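Long-range contacts in synaptotagmin-4 (Rattus norvegicus, PDB 1W15), which takes part in neuronal dense core vesicle mobility through its interaction with KIF1A and in dendrite formation by melanocytes: residues L20-Y25 against R141-K146; V35-R40 against V81-F86; V57-A62 against F86-P91; S99-V104 against R118-A123. All blocks are in the same frame, centred on the assembly; numbering follows the deposited sequence.

Contact 1. Residues L20-Y25 against R141-K146; sequences LVSLCY and RRQIAK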
loop_
_atom_site.group_PDB
_atom_site.type_symbol
_atom_site.label_atom_id
_atom_site.label_comp_id
_atom_site.label_asym_id
_atom_site.label_seq_id
_atom_site.Cartn_x
_atom_site.Cartn_y
_atom_site.Cartn_z
ATOM N N LEU A 20 -3.866 12.870 0.185
ATOM C CA LEU A 20 -4.538 11.586 0.456
ATOM C C LEU A 20 -3.673 10.812 1.455
ATOM O O LEU A 20 -2.462 10.564 1.203
ATOM C CB LEU A 20 -4.666 10.802 -0.864
ATOM C CG LEU A 20 -5.234 9.393 -0.756
ATOM C CD1 LEU A 20 -6.699 9.404 -0.270
ATOM C CD2 LEU A 20 -5.117 8.704 -2.176
ATOM N N VAL A 21 -4.270 10.435 2.595
ATOM C CA VAL A 21 -3.481 9.780 3.651
ATOM C C VAL A 21 -4.295 8.602 4.188
ATOM O O VAL A 21 -5.524 8.610 4.055
ATOM C CB VAL A 21 -3.061 10.716 4.815
ATOM C CG1 VAL A 21 -2.070 11.824 4.321
ATOM C CG2 VAL A 21 -4.295 11.307 5.566
ATOM N N SER A 22 -3.610 7.566 4.665
ATOM C CA SER A 22 -4.324 6.421 5.255
ATOM C C SER A 22 -3.708 6.163 6.614
ATOM O O SER A 22 -2.468 6.269 6.756
ATOM C CB SER A 22 -4.168 5.170 4.353
ATOM O OG SER A 22 -4.891 4.079 4.872
ATOM N N LEU A 23 -4.529 5.856 7.629
ATOM C CA LEU A 23 -3.988 5.616 8.966
ATOM C C LEU A 23 -4.645 4.369 9.530
ATOM O O LEU A 23 -5.774 4.051 9.116
ATOM C CB LEU A 23 -4.261 6.807 9.903
ATOM C CG LEU A 23 -3.405 8.108 9.706
ATOM C CD1 LEU A 23 -3.993 8.951 8.643
ATOM C CD2 LEU A 23 -3.313 8.894 11.031
ATOM N N CYS A 24 -3.926 3.661 10.406
ATOM C CA CYS A 24 -4.432 2.442 11.071
ATOM C C CYS A 24 -3.896 2.440 12.499
ATOM O O CYS A 24 -2.670 2.512 12.705
ATOM C CB CYS A 24 -3.931 1.176 10.358
ATOM S SG CYS A 24 -4.495 -0.307 11.155
ATOM N N TYR A 25 -4.795 2.361 13.491
ATOM C CA TYR A 25 -4.389 2.334 14.896
ATOM C C TYR A 25 -4.409 0.867 15.380
ATOM O O TYR A 25 -5.451 0.216 15.422
ATOM C CB TYR A 25 -5.345 3.169 15.756
ATOM C CG TYR A 25 -5.076 3.146 17.257
ATOM C CD1 TYR A 25 -3.772 3.204 17.754
ATOM C CD2 TYR A 25 -6.143 3.099 18.190
ATOM C CE1 TYR A 25 -3.508 3.200 19.140
ATOM C CE2 TYR A 25 -5.887 3.112 19.583
ATOM C CZ TYR A 25 -4.570 3.153 20.037
ATOM O OH TYR A 25 -4.269 3.149 21.384
ATOM N N ARG A 141 -7.290 -1.204 14.080
ATOM C CA ARG A 141 -6.837 -2.266 13.147
ATOM C C ARG A 141 -7.399 -2.169 11.739
ATOM O O ARG A 141 -7.076 -3.020 10.903
ATOM C CB ARG A 141 -7.051 -3.710 13.714
ATOM C CG ARG A 141 -6.131 -4.042 14.874
ATOM C CD ARG A 141 -6.514 -5.361 15.700
ATOM N NE ARG A 141 -7.861 -5.194 16.261
ATOM C CZ ARG A 141 -8.136 -4.489 17.334
ATOM N NH1 ARG A 141 -7.173 -3.921 18.026
ATOM N NH2 ARG A 141 -9.375 -4.296 17.679
ATOM N N ARG A 142 -8.238 -1.173 11.443
ATOM C CA ARG A 142 -8.668 -0.997 10.073
ATOM C C ARG A 142 -7.845 0.157 9.444
ATOM O O ARG A 142 -7.576 1.144 10.099
ATOM C CB ARG A 142 -10.139 -0.617 9.937
ATOM C CG ARG A 142 -11.105 -1.744 10.403
ATOM C CD ARG A 142 -10.627 -3.234 10.163
ATOM N NE ARG A 142 -11.512 -4.163 10.887
ATOM C CZ ARG A 142 -11.270 -4.710 12.096
ATOM N NH1 ARG A 142 -10.153 -4.495 12.744
ATOM N NH2 ARG A 142 -12.172 -5.512 12.651
ATOM N N GLN A 143 -7.283 -0.049 8.270
ATOM C CA GLN A 143 -6.584 1.066 7.614
ATOM C C GLN A 143 -7.675 1.862 6.960
ATOM O O GLN A 143 -8.554 1.285 6.328
ATOM C CB GLN A 143 -5.632 0.576 6.542
ATOM C CG GLN A 143 -4.207 0.619 6.959
ATOM C CD GLN A 143 -3.464 1.785 6.356
ATOM O OE1 GLN A 143 -3.604 2.915 6.818
ATOM N NE2 GLN A 143 -2.618 1.504 5.348
ATOM N N ILE A 144 -7.679 3.169 7.174
ATOM C CA ILE A 144 -8.710 4.005 6.576
ATOM C C ILE A 144 -7.988 5.123 5.814
ATOM O O ILE A 144 -7.075 5.734 6.369
ATOM C CB ILE A 144 -9.614 4.623 7.653
ATOM C CG1 ILE A 144 -10.230 3.539 8.572
ATOM C CG2 ILE A 144 -10.711 5.526 7.016
ATOM C CD1 ILE A 144 -10.688 4.114 9.942
ATOM N N ALA A 145 -8.426 5.362 4.576
ATOM C CA ALA A 145 -7.824 6.390 3.647
ATOM C C ALA A 145 -8.827 7.476 3.320
ATOM O O ALA A 145 -10.025 7.158 3.101
ATOM C CB ALA A 145 -7.332 5.733 2.375
ATOM N N LYS A 146 -8.402 8.760 3.330
ATOM C CA LYS A 146 -9.296 9.867 2.974
ATOM C C LYS A 146 -8.465 10.963 2.329
ATOM O O LYS A 146 -7.300 11.153 2.717
ATOM C CB LYS A 146 -9.984 10.531 4.181
ATOM C CG LYS A 146 -10.782 9.589 5.074
ATOM C CD LYS A 146 -11.779 10.376 6.006
ATOM C CE LYS A 146 -12.603 9.380 6.863
ATOM N NZ LYS A 146 -13.216 8.330 5.961
#

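Contact 2. Residues V35-R40 against V81-F86; sequences VVLKAR and VFNELF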
loop_
_atom_site.group_PDB
_atom_site.type_symbol
_atom_site.label_atom_id
_atom_site.label_comp_id
_atom_site.label_asym_id
_atom_site.label_seq_id
_atom_site.Cartn_x
_atom_site.Cartn_y
_atom_site.Cartn_z
ATOM N N VAL A 35 0.226 6.324 6.207
ATOM C CA VAL A 35 0.703 6.248 4.830
ATOM C C VAL A 35 0.423 7.596 4.180
ATOM O O VAL A 35 -0.718 8.063 4.093
ATOM C CB VAL A 35 0.004 5.128 3.987
ATOM C CG1 VAL A 35 0.689 4.987 2.587
ATOM C CG2 VAL A 35 0.017 3.790 4.772
ATOM N N VAL A 36 1.472 8.209 3.675
ATOM C CA VAL A 36 1.287 9.413 2.842
ATOM C C VAL A 36 1.208 8.895 1.391
ATOM O O VAL A 36 2.205 8.329 0.850
ATOM C CB VAL A 36 2.483 10.413 2.975
ATOM C CG1 VAL A 36 2.232 11.632 2.071
ATOM C CG2 VAL A 36 2.622 10.897 4.470
ATOM N N LEU A 37 0.035 9.056 0.773
ATOM C CA LEU A 37 -0.218 8.376 -0.482
ATOM C C LEU A 37 0.109 9.325 -1.640
ATOM O O LEU A 37 1.044 9.047 -2.404
ATOM C CB LEU A 37 -1.657 7.862 -0.549
ATOM C CG LEU A 37 -1.804 6.657 0.405
ATOM C CD1 LEU A 37 -3.216 6.469 0.988
ATOM C CD2 LEU A 37 -1.415 5.406 -0.420
ATOM N N LYS A 38 -0.637 10.425 -1.762
ATOM C CA LYS A 38 -0.518 11.319 -2.950
ATOM C C LYS A 38 -0.971 12.709 -2.572
ATOM O O LYS A 38 -1.743 12.887 -1.646
ATOM C CB LYS A 38 -1.485 10.919 -4.088
ATOM C CG LYS A 38 -1.762 9.526 -4.316
ATOM C CD LYS A 38 -2.715 9.364 -5.532
ATOM C CE LYS A 38 -2.871 7.862 -5.828
ATOM N NZ LYS A 38 -3.659 7.552 -7.096
ATOM N N ALA A 39 -0.493 13.706 -3.293
ATOM C CA ALA A 39 -1.087 15.045 -3.216
ATOM C C ALA A 39 -1.554 15.403 -4.633
ATOM O O ALA A 39 -1.003 14.901 -5.627
ATOM C CB ALA A 39 -0.027 16.058 -2.739
ATOM N N ARG A 40 -2.522 16.309 -4.743
ATOM C CA ARG A 40 -2.951 16.809 -6.036
ATOM C C ARG A 40 -3.426 18.254 -5.927
ATOM O O ARG A 40 -3.731 18.744 -4.813
ATOM C CB ARG A 40 -4.071 15.926 -6.623
ATOM C CG ARG A 40 -5.403 16.074 -5.920
ATOM C CD ARG A 40 -6.470 15.053 -6.338
ATOM N NE ARG A 40 -7.654 15.081 -5.467
ATOM C CZ ARG A 40 -8.626 14.159 -5.490
ATOM N NH1 ARG A 40 -8.571 13.135 -6.347
ATOM N NH2 ARG A 40 -9.670 14.270 -4.675
ATOM N N VAL A 81 2.791 11.115 -6.388
ATOM C CA VAL A 81 2.510 9.872 -5.688
ATOM C C VAL A 81 3.695 9.628 -4.742
ATOM O O VAL A 81 4.857 9.563 -5.192
ATOM C CB VAL A 81 2.335 8.716 -6.679
ATOM C CG1 VAL A 81 1.999 7.421 -5.958
ATOM C CG2 VAL A 81 1.217 9.045 -7.686
ATOM N N PHE A 82 3.433 9.580 -3.435
ATOM C CA PHE A 82 4.511 9.357 -2.460
ATOM C C PHE A 82 4.548 7.889 -2.036
ATOM O O PHE A 82 5.624 7.313 -1.992
ATOM C CB PHE A 82 4.335 10.234 -1.222
ATOM C CG PHE A 82 4.420 11.689 -1.527
ATOM C CD1 PHE A 82 5.652 12.290 -1.780
ATOM C CD2 PHE A 82 3.257 12.462 -1.586
ATOM C CE1 PHE A 82 5.726 13.660 -2.081
ATOM C CE2 PHE A 82 3.332 13.850 -1.909
ATOM C CZ PHE A 82 4.556 14.431 -2.164
ATOM N N ASN A 83 3.388 7.325 -1.696
ATOM C CA ASN A 83 3.258 5.939 -1.200
ATOM C C ASN A 83 4.276 5.601 -0.113
ATOM O O ASN A 83 5.114 4.677 -0.296
ATOM C CB ASN A 83 3.390 4.925 -2.344
ATOM C CG ASN A 83 2.209 4.961 -3.302
ATOM O OD1 ASN A 83 1.149 5.480 -2.951
ATOM N ND2 ASN A 83 2.393 4.414 -4.526
ATOM N N GLU A 84 4.289 6.372 0.967
ATOM C CA GLU A 84 5.325 6.132 1.986
ATOM C C GLU A 84 4.602 5.746 3.249
ATOM O O GLU A 84 3.856 6.571 3.765
ATOM C CB GLU A 84 6.211 7.398 2.217
ATOM C CG GLU A 84 7.158 7.524 1.033
ATOM C CD GLU A 84 8.535 8.006 1.400
ATOM O OE1 GLU A 84 9.001 7.666 2.518
ATOM O OE2 GLU A 84 9.143 8.666 0.535
ATOM N N LEU A 85 4.858 4.537 3.747
ATOM C CA LEU A 85 4.269 4.101 5.027
ATOM C C LEU A 85 5.279 4.340 6.156
ATOM O O LEU A 85 6.499 3.993 6.035
ATOM C CB LEU A 85 3.832 2.650 4.960
ATOM C CG LEU A 85 3.147 2.020 6.206
ATOM C CD1 LEU A 85 2.172 0.901 5.684
ATOM C CD2 LEU A 85 4.167 1.453 7.209
ATOM N N PHE A 86 4.758 4.904 7.255
ATOM C CA PHE A 86 5.535 5.095 8.471
ATOM C C PHE A 86 4.856 4.423 9.630
ATOM O O PHE A 86 3.599 4.352 9.685
ATOM C CB PHE A 86 5.668 6.581 8.811
ATOM C CG PHE A 86 6.270 7.405 7.667
ATOM C CD1 PHE A 86 7.625 7.296 7.354
ATOM C CD2 PHE A 86 5.460 8.300 6.943
ATOM C CE1 PHE A 86 8.193 8.059 6.293
ATOM C CE2 PHE A 86 6.042 9.087 5.858
ATOM C CZ PHE A 86 7.386 8.932 5.558
#

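Contact 3. Residues V57-A62 against F86-P91; sequences VNLYHA and FVFDIP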
loop_
_atom_site.group_PDB
_atom_site.type_symbol
_atom_site.label_atom_id
_atom_site.label_comp_id
_atom_site.label_asym_id
_atom_site.label_seq_id
_atom_site.Cartn_x
_atom_site.Cartn_y
_atom_site.Cartn_z
ATOM N N VAL A 57 5.839 14.650 8.419
ATOM C CA VAL A 57 4.792 14.155 9.293
ATOM C C VAL A 57 5.303 14.279 10.751
ATOM O O VAL A 57 6.306 13.660 11.116
ATOM C CB VAL A 57 4.407 12.686 8.990
ATOM C CG1 VAL A 57 3.166 12.259 9.852
ATOM C CG2 VAL A 57 4.094 12.467 7.477
ATOM N N ASN A 58 4.626 15.077 11.573
ATOM C CA ASN A 58 5.015 15.251 12.985
ATOM C C ASN A 58 3.955 14.590 13.849
ATOM O O ASN A 58 2.778 14.783 13.597
ATOM C CB ASN A 58 5.128 16.752 13.334
ATOM C CG ASN A 58 6.296 17.426 12.638
ATOM O OD1 ASN A 58 7.365 16.829 12.539
ATOM N ND2 ASN A 58 6.111 18.671 12.147
ATOM N N LEU A 59 4.369 13.888 14.906
ATOM C CA LEU A 59 3.441 13.250 15.833
ATOM C C LEU A 59 3.560 13.981 17.161
ATOM O O LEU A 59 4.677 14.193 17.639
ATOM C CB LEU A 59 3.870 11.797 16.042
ATOM C CG LEU A 59 2.948 10.957 16.925
ATOM C CD1 LEU A 59 1.690 10.612 16.181
ATOM C CD2 LEU A 59 3.648 9.693 17.391
ATOM N N TYR A 60 2.413 14.371 17.740
ATOM C CA TYR A 60 2.384 15.162 18.988
ATOM C C TYR A 60 1.661 14.356 20.038
ATOM O O TYR A 60 0.607 13.770 19.745
ATOM C CB TYR A 60 1.594 16.437 18.786
ATOM C CG TYR A 60 2.333 17.384 17.864
ATOM C CD1 TYR A 60 3.348 18.219 18.370
ATOM C CD2 TYR A 60 2.046 17.416 16.490
ATOM C CE1 TYR A 60 4.088 19.088 17.524
ATOM C CE2 TYR A 60 2.748 18.296 15.652
ATOM C CZ TYR A 60 3.773 19.118 16.177
ATOM O OH TYR A 60 4.478 19.971 15.323
ATOM N N HIS A 61 2.204 14.374 21.248
ATOM C CA HIS A 61 1.457 13.917 22.447
ATOM C C HIS A 61 1.133 15.146 23.298
ATOM O O HIS A 61 2.023 15.762 23.876
ATOM C CB HIS A 61 2.322 12.932 23.204
ATOM C CG HIS A 61 1.617 12.273 24.352
ATOM N ND1 HIS A 61 2.283 11.503 25.288
ATOM C CD2 HIS A 61 0.309 12.261 24.711
ATOM C CE1 HIS A 61 1.411 11.052 26.173
ATOM N NE2 HIS A 61 0.209 11.498 25.847
ATOM N N ALA A 62 -0.136 15.520 23.317
ATOM C CA ALA A 62 -0.554 16.822 23.799
ATOM C C ALA A 62 0.171 17.855 22.902
ATOM O O ALA A 62 -0.038 17.885 21.667
ATOM C CB ALA A 62 -0.207 16.988 25.300
ATOM N N PHE A 86 4.758 4.904 7.255
ATOM C CA PHE A 86 5.535 5.095 8.471
ATOM C C PHE A 86 4.856 4.423 9.630
ATOM O O PHE A 86 3.599 4.352 9.685
ATOM C CB PHE A 86 5.668 6.581 8.811
ATOM C CG PHE A 86 6.270 7.405 7.667
ATOM C CD1 PHE A 86 7.625 7.296 7.354
ATOM C CD2 PHE A 86 5.460 8.300 6.943
ATOM C CE1 PHE A 86 8.193 8.059 6.293
ATOM C CE2 PHE A 86 6.042 9.087 5.858
ATOM C CZ PHE A 86 7.386 8.932 5.558
ATOM N N VAL A 87 5.675 3.978 10.565
ATOM C CA VAL A 87 5.152 3.354 11.789
ATOM C C VAL A 87 5.521 4.252 12.978
ATOM O O VAL A 87 6.718 4.524 13.203
ATOM C CB VAL A 87 5.739 1.907 11.972
ATOM C CG1 VAL A 87 5.289 1.242 13.303
ATOM C CG2 VAL A 87 5.325 1.062 10.829
ATOM N N PHE A 88 4.507 4.672 13.758
ATOM C CA PHE A 88 4.752 5.471 14.985
ATOM C C PHE A 88 4.472 4.655 16.213
ATOM O O PHE A 88 3.468 3.977 16.277
ATOM C CB PHE A 88 3.849 6.686 15.040
ATOM C CG PHE A 88 4.214 7.749 14.071
ATOM C CD1 PHE A 88 5.342 8.554 14.285
ATOM C CD2 PHE A 88 3.410 7.994 12.959
ATOM C CE1 PHE A 88 5.673 9.594 13.403
ATOM C CE2 PHE A 88 3.744 9.019 12.046
ATOM C CZ PHE A 88 4.891 9.827 12.282
ATOM N N ASP A 89 5.367 4.721 17.181
ATOM C CA ASP A 89 5.083 4.231 18.561
ATOM C C ASP A 89 4.185 5.208 19.328
ATOM O O ASP A 89 4.404 6.417 19.284
ATOM C CB ASP A 89 6.404 4.103 19.323
ATOM C CG ASP A 89 7.279 2.983 18.787
ATOM O OD1 ASP A 89 6.748 1.916 18.415
ATOM O OD2 ASP A 89 8.520 3.075 18.707
ATOM N N ILE A 90 3.165 4.713 20.010
ATOM C CA ILE A 90 2.264 5.564 20.751
ATOM C C ILE A 90 2.604 5.266 22.203
ATOM O O ILE A 90 2.507 4.121 22.638
ATOM C CB ILE A 90 0.755 5.236 20.422
ATOM C CG1 ILE A 90 0.461 5.427 18.931
ATOM C CG2 ILE A 90 -0.206 6.046 21.308
ATOM C CD1 ILE A 90 0.711 6.876 18.381
ATOM N N PRO A 91 3.075 6.275 22.936
ATOM C CA PRO A 91 3.558 6.047 24.311
ATOM C C PRO A 91 2.453 6.031 25.352
ATOM O O PRO A 91 2.746 6.114 26.529
ATOM C CB PRO A 91 4.487 7.243 24.551
ATOM C CG PRO A 91 3.859 8.366 23.745
ATOM C CD PRO A 91 3.222 7.687 22.520
#

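Contact 4. Residues S99-V104 against R118-A123; sequences SVEFLV and RLVLGA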
loop_
_atom_site.group_PDB
_atom_site.type_symbol
_atom_site.label_atom_id
_atom_site.label_comp_id
_atom_site.label_asym_id
_atom_site.label_seq_id
_atom_site.Cartn_x
_atom_site.Cartn_y
_atom_site.Cartn_z
ATOM N N SER A 99 -1.917 13.692 18.212
ATOM C CA SER A 99 -2.343 14.273 16.962
ATOM C C SER A 99 -1.211 14.112 15.945
ATOM O O SER A 99 -0.073 13.898 16.343
ATOM C CB SER A 99 -2.716 15.726 17.164
ATOM O OG SER A 99 -1.594 16.447 17.606
ATOM N N VAL A 100 -1.542 14.220 14.657
ATOM C CA VAL A 100 -0.577 14.009 13.564
ATOM C C VAL A 100 -0.667 15.250 12.661
ATOM O O VAL A 100 -1.772 15.696 12.339
ATOM C CB VAL A 100 -0.890 12.747 12.724
ATOM C CG1 VAL A 100 0.170 12.515 11.602
ATOM C CG2 VAL A 100 -0.992 11.469 13.635
ATOM N N GLU A 101 0.482 15.805 12.314
ATOM C CA GLU A 101 0.522 17.030 11.527
ATOM C C GLU A 101 1.224 16.654 10.248
ATOM O O GLU A 101 2.349 16.162 10.305
ATOM C CB GLU A 101 1.331 18.094 12.277
ATOM C CG GLU A 101 1.496 19.438 11.551
ATOM C CD GLU A 101 2.455 20.385 12.333
ATOM O OE1 GLU A 101 3.534 19.936 12.772
ATOM O OE2 GLU A 101 2.136 21.590 12.501
ATOM N N PHE A 102 0.605 16.947 9.104
ATOM C CA PHE A 102 1.212 16.731 7.783
ATOM C C PHE A 102 1.522 18.097 7.171
ATOM O O PHE A 102 0.635 19.007 7.158
ATOM C CB PHE A 102 0.239 16.019 6.840
ATOM C CG PHE A 102 -0.193 14.673 7.309
ATOM C CD1 PHE A 102 -1.315 14.542 8.157
ATOM C CD2 PHE A 102 0.483 13.516 6.867
ATOM C CE1 PHE A 102 -1.714 13.287 8.595
ATOM C CE2 PHE A 102 0.067 12.245 7.306
ATOM C CZ PHE A 102 -1.018 12.131 8.145
ATOM N N LEU A 103 2.752 18.241 6.684
ATOM C CA LEU A 103 3.194 19.457 6.017
ATOM C C LEU A 103 3.666 19.080 4.622
ATOM O O LEU A 103 4.557 18.248 4.479
ATOM C CB LEU A 103 4.352 20.109 6.810
ATOM C CG LEU A 103 3.931 20.312 8.289
ATOM C CD1 LEU A 103 5.071 20.079 9.190
ATOM C CD2 LEU A 103 3.246 21.641 8.481
ATOM N N VAL A 104 3.048 19.686 3.612
ATOM C CA VAL A 104 3.503 19.582 2.242
ATOM C C VAL A 104 4.414 20.808 1.981
ATOM O O VAL A 104 3.953 21.953 2.112
ATOM C CB VAL A 104 2.316 19.536 1.243
ATOM C CG1 VAL A 104 2.873 19.351 -0.194
ATOM C CG2 VAL A 104 1.267 18.389 1.624
ATOM N N ARG A 118 -0.945 22.507 4.916
ATOM C CA ARG A 118 -0.865 21.758 6.156
ATOM C C ARG A 118 -2.181 21.042 6.430
ATOM O O ARG A 118 -3.248 21.553 6.109
ATOM C CB ARG A 118 -0.600 22.780 7.285
ATOM C CG ARG A 118 -0.569 22.246 8.707
ATOM C CD ARG A 118 0.083 23.354 9.679
ATOM N NE ARG A 118 0.081 22.926 11.073
ATOM C CZ ARG A 118 -0.950 23.065 11.898
ATOM N NH1 ARG A 118 -2.095 23.640 11.493
ATOM N NH2 ARG A 118 -0.839 22.626 13.147
ATOM N N LEU A 119 -2.086 19.930 7.143
ATOM C CA LEU A 119 -3.250 19.126 7.516
ATOM C C LEU A 119 -3.013 18.581 8.912
ATOM O O LEU A 119 -1.929 18.023 9.189
ATOM C CB LEU A 119 -3.417 17.963 6.514
ATOM C CG LEU A 119 -4.425 16.874 6.963
ATOM C CD1 LEU A 119 -5.886 17.478 7.046
ATOM C CD2 LEU A 119 -4.314 15.618 6.127
ATOM N N VAL A 120 -3.989 18.753 9.794
ATOM C CA VAL A 120 -3.876 18.192 11.134
ATOM C C VAL A 120 -5.004 17.180 11.419
ATOM O O VAL A 120 -6.163 17.478 11.165
ATOM C CB VAL A 120 -3.867 19.287 12.214
ATOM C CG1 VAL A 120 -3.913 18.701 13.626
ATOM C CG2 VAL A 120 -2.619 20.163 12.059
ATOM N N LEU A 121 -4.656 16.021 11.988
ATOM C CA LEU A 121 -5.677 15.076 12.432
ATOM C C LEU A 121 -5.523 14.888 13.918
ATOM O O LEU A 121 -4.413 14.679 14.390
ATOM C CB LEU A 121 -5.520 13.722 11.759
ATOM C CG LEU A 121 -5.402 13.503 10.234
ATOM C CD1 LEU A 121 -5.632 12.029 9.886
ATOM C CD2 LEU A 121 -6.217 14.407 9.333
ATOM N N GLY A 122 -6.630 14.955 14.662
ATOM C CA GLY A 122 -6.559 14.827 16.107
ATOM C C GLY A 122 -7.938 14.985 16.686
ATOM O O GLY A 122 -8.880 15.263 15.934
ATOM N N ALA A 123 -8.069 14.807 18.007
ATOM C CA ALA A 123 -9.405 14.691 18.596
ATOM C C ALA A 123 -10.155 16.015 18.537
ATOM O O ALA A 123 -11.382 16.033 18.433
ATOM C CB ALA A 123 -9.347 14.149 20.006
#

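Contact 1. Residues L20-Y25 against R141-K146
L20 holds CG trans to the backbone N (chi1 175°), and C24 places SG in the equivalent position (chi1 179°); these two torsions carry the ends of both side chains to the backbone of R141-K146. CD1 of L20 lies 3.5 Å from C of K146, and SG of C24 lies 3.5 Å from C of R141. The pairing belongs to the C2B domain, a beta sandwich in which the first strand, 18-26, runs antiparallel to the last, 144-149; the short segments make an angle of 158°. The evidence for the ladder is its bonds. V21 and K146 form a hydrogen-bonded pair, with V21 N to K146 O at 3.1 Å and K146 N to V21 O at 3.0 Å. L23 and I144 repeat the pattern, L23 N meeting I144 O at 2.8 Å. Between them S22 and A145 form a non-hydrogen-bonded pair whose CA atoms come within 3.9 Å of each other.

V21, L23, I144 and K146 share one face of the sheet, and helix 128-138 lies against it: L23 packs on W133 and I136, while K146 NZ makes a salt bridge with E135. I144 O also accepts from H132 NE2 of that helix, beside L23 N.

Toward R141 the ladder gives way to single contacts: CA of C24 approaches O of R142, and beyond it R141 N donates to Y25 O over 2.7 Å.

Contact 2. Residues V35-R40 against V81-F86
V36 is the bump between two phenyl rings. V36 CG1 reaches CD2 of F82 at 3.9 Å, and V36 CG2 meets the edge of the F86 ring at CE2, 4.1 Å away. With CG1 trans to the backbone N (chi1 179°), the two methyls fork so that each faces a different ring. A39 borders the F82 ring farther along the strand, A39 CB lying 4.1 Å from F82 CE2. V36 and F82 face the inside of the sandwich, where V55 of strand 53-61 touches both, and V57 of that strand packs on V36. On the opposite face, V35 CG2 fits against L85 CD1 at 3.7 Å.

The strands 31-40 and 80-89 are antiparallel neighbours of one sheet of the C2B sandwich, but their register slips by one residue between V36 and K38. Two irregularities accompany the slip: L37 and K38 both face L20, a classic bulge, and N83 and E84 both face V36, a G1 bulge in which N83 has positive phi (47°). The L37 and N83 side chains cross at about a right angle, with L37 CD2 3.6 Å from N83 OD1. N83 ND2 is hydrogen-bonded to the backbone O of N83 of the second subunit, and the E84 carboxylate turns off to H72 N.

L37 O accepts from both F82 N at 2.7 Å and N83 N at 3.0 Å, the two donors arriving from the same face of its plane. At the slip L37 O thus holds two backbone N-H groups, while the side-chain contact is mainly hydrocarbon.

Contact 3. Residues V57-A62 against F86-P91
L59 reaches across to F88 and can be followed outward from the backbone. L59 CB sits over one face of the F88 ring in a CH-pi contact, 4.2 Å from the ring centroid and 25° off the normal, so it is displaced toward the rim. CG, trans to the backbone N (chi1 -176°), then leads to the branch carrying CD2. L59 CD2 comes down beside the base of the phenyl group, 3.7 Å from CD1 of F88 and close to its CB as well. L59 CD2 also touches D89 O at 3.9 Å and CD1 of I90 at 4.2 Å. The L59 and F88 side chains slide past each other in opposite directions, so the base of each is matched with the outer part of the other.

No hydrogen bond joins the segments. The strand segments 57-61 and 86-89 run nearly parallel (16°), their axes no closer than 9.5 Å, too far for backbone pairing: they belong to the two different sheets of the C2 beta sandwich and meet face to face through the side chains of the core. V34 of strand 31-40 and K69 of strand 64-70 also touch F88, from the two sheets.

V57 lies two residues earlier, on the same side of the strand. V57 CG1 lies at the edge of the F88 ring, 3.8 Å from F88 CZ, and V57 CG2 approaches CE2 of F86 more loosely. At the other end, near the sandwich margin, H61 ND1 passes 3.8 Å from CG of P91, the two side chains sliding past each other in opposite directions.

Contact 4. Residues S99-V104 against R118-A123
V100 with L121 and F102 with L119 are hydrogen-bonded antiparallel pairs, segments 99-104 and 118-121 running antiparallel at 168°. They form a beta hairpin at one side of the second sheet of the C2B sandwich; D106, S107 and E108, beyond S99-V104 toward its turn, join D52 around a calcium ion in this crystal. The ladder is regular: F102 N meets L119 O at 2.8 Å with a nearly straight N-H (179°), and V100 N meets L121 O at 2.9 Å.

On the face turned to the core, the F102 ring lies alongside L119, pointing the same way, with F102 CD1 3.8 Å from CD2 of L119. F102 CE1 is 4.0 Å from CG of L121. V21 and V36 of the other sheet also touch F102, and W133 of helix 128-138 packs on L121.

The other face carries charge. R118 runs extended from CG to NE, lying beside L103, with L103 CD2 3.8 Å from R118 CD. This brings the guanidinium side-on to E101. The partner oxygen of the salt bridge lies in the guanidinium plane, while the carboxylate plane is turned 82° from it. E101 OE1 is bound separately by Y60 OH and N58 ND2, which should fix the rotation of the group. E101 OE2 takes two R118 nitrogens: R118 NE at 2.8 Å along its anti lone pair, and R118 NH2 at 3.2 Å, out of the carboxylate plane.

How the contacts relate
From the N terminus, strand 18-26 opens contact 1, which closes only at the last strand and so encloses the other three contacts. Within that span, contacts 2 and 3 cross: strand 31-40 comes first, then 53-61, and both find partners on strand 80-89, sharing F86. Contact 4 follows them in series, closing the short hairpin loop between 98-106 and 114-121. Contacts 1 and 2 build up the same sheet, joined by S22 O to V35 N; contact 4 builds the facing sheet, and contact 3 spans the two. In the core, F102 of contact 4 touches V21 of contact 1 and V36 of contact 2.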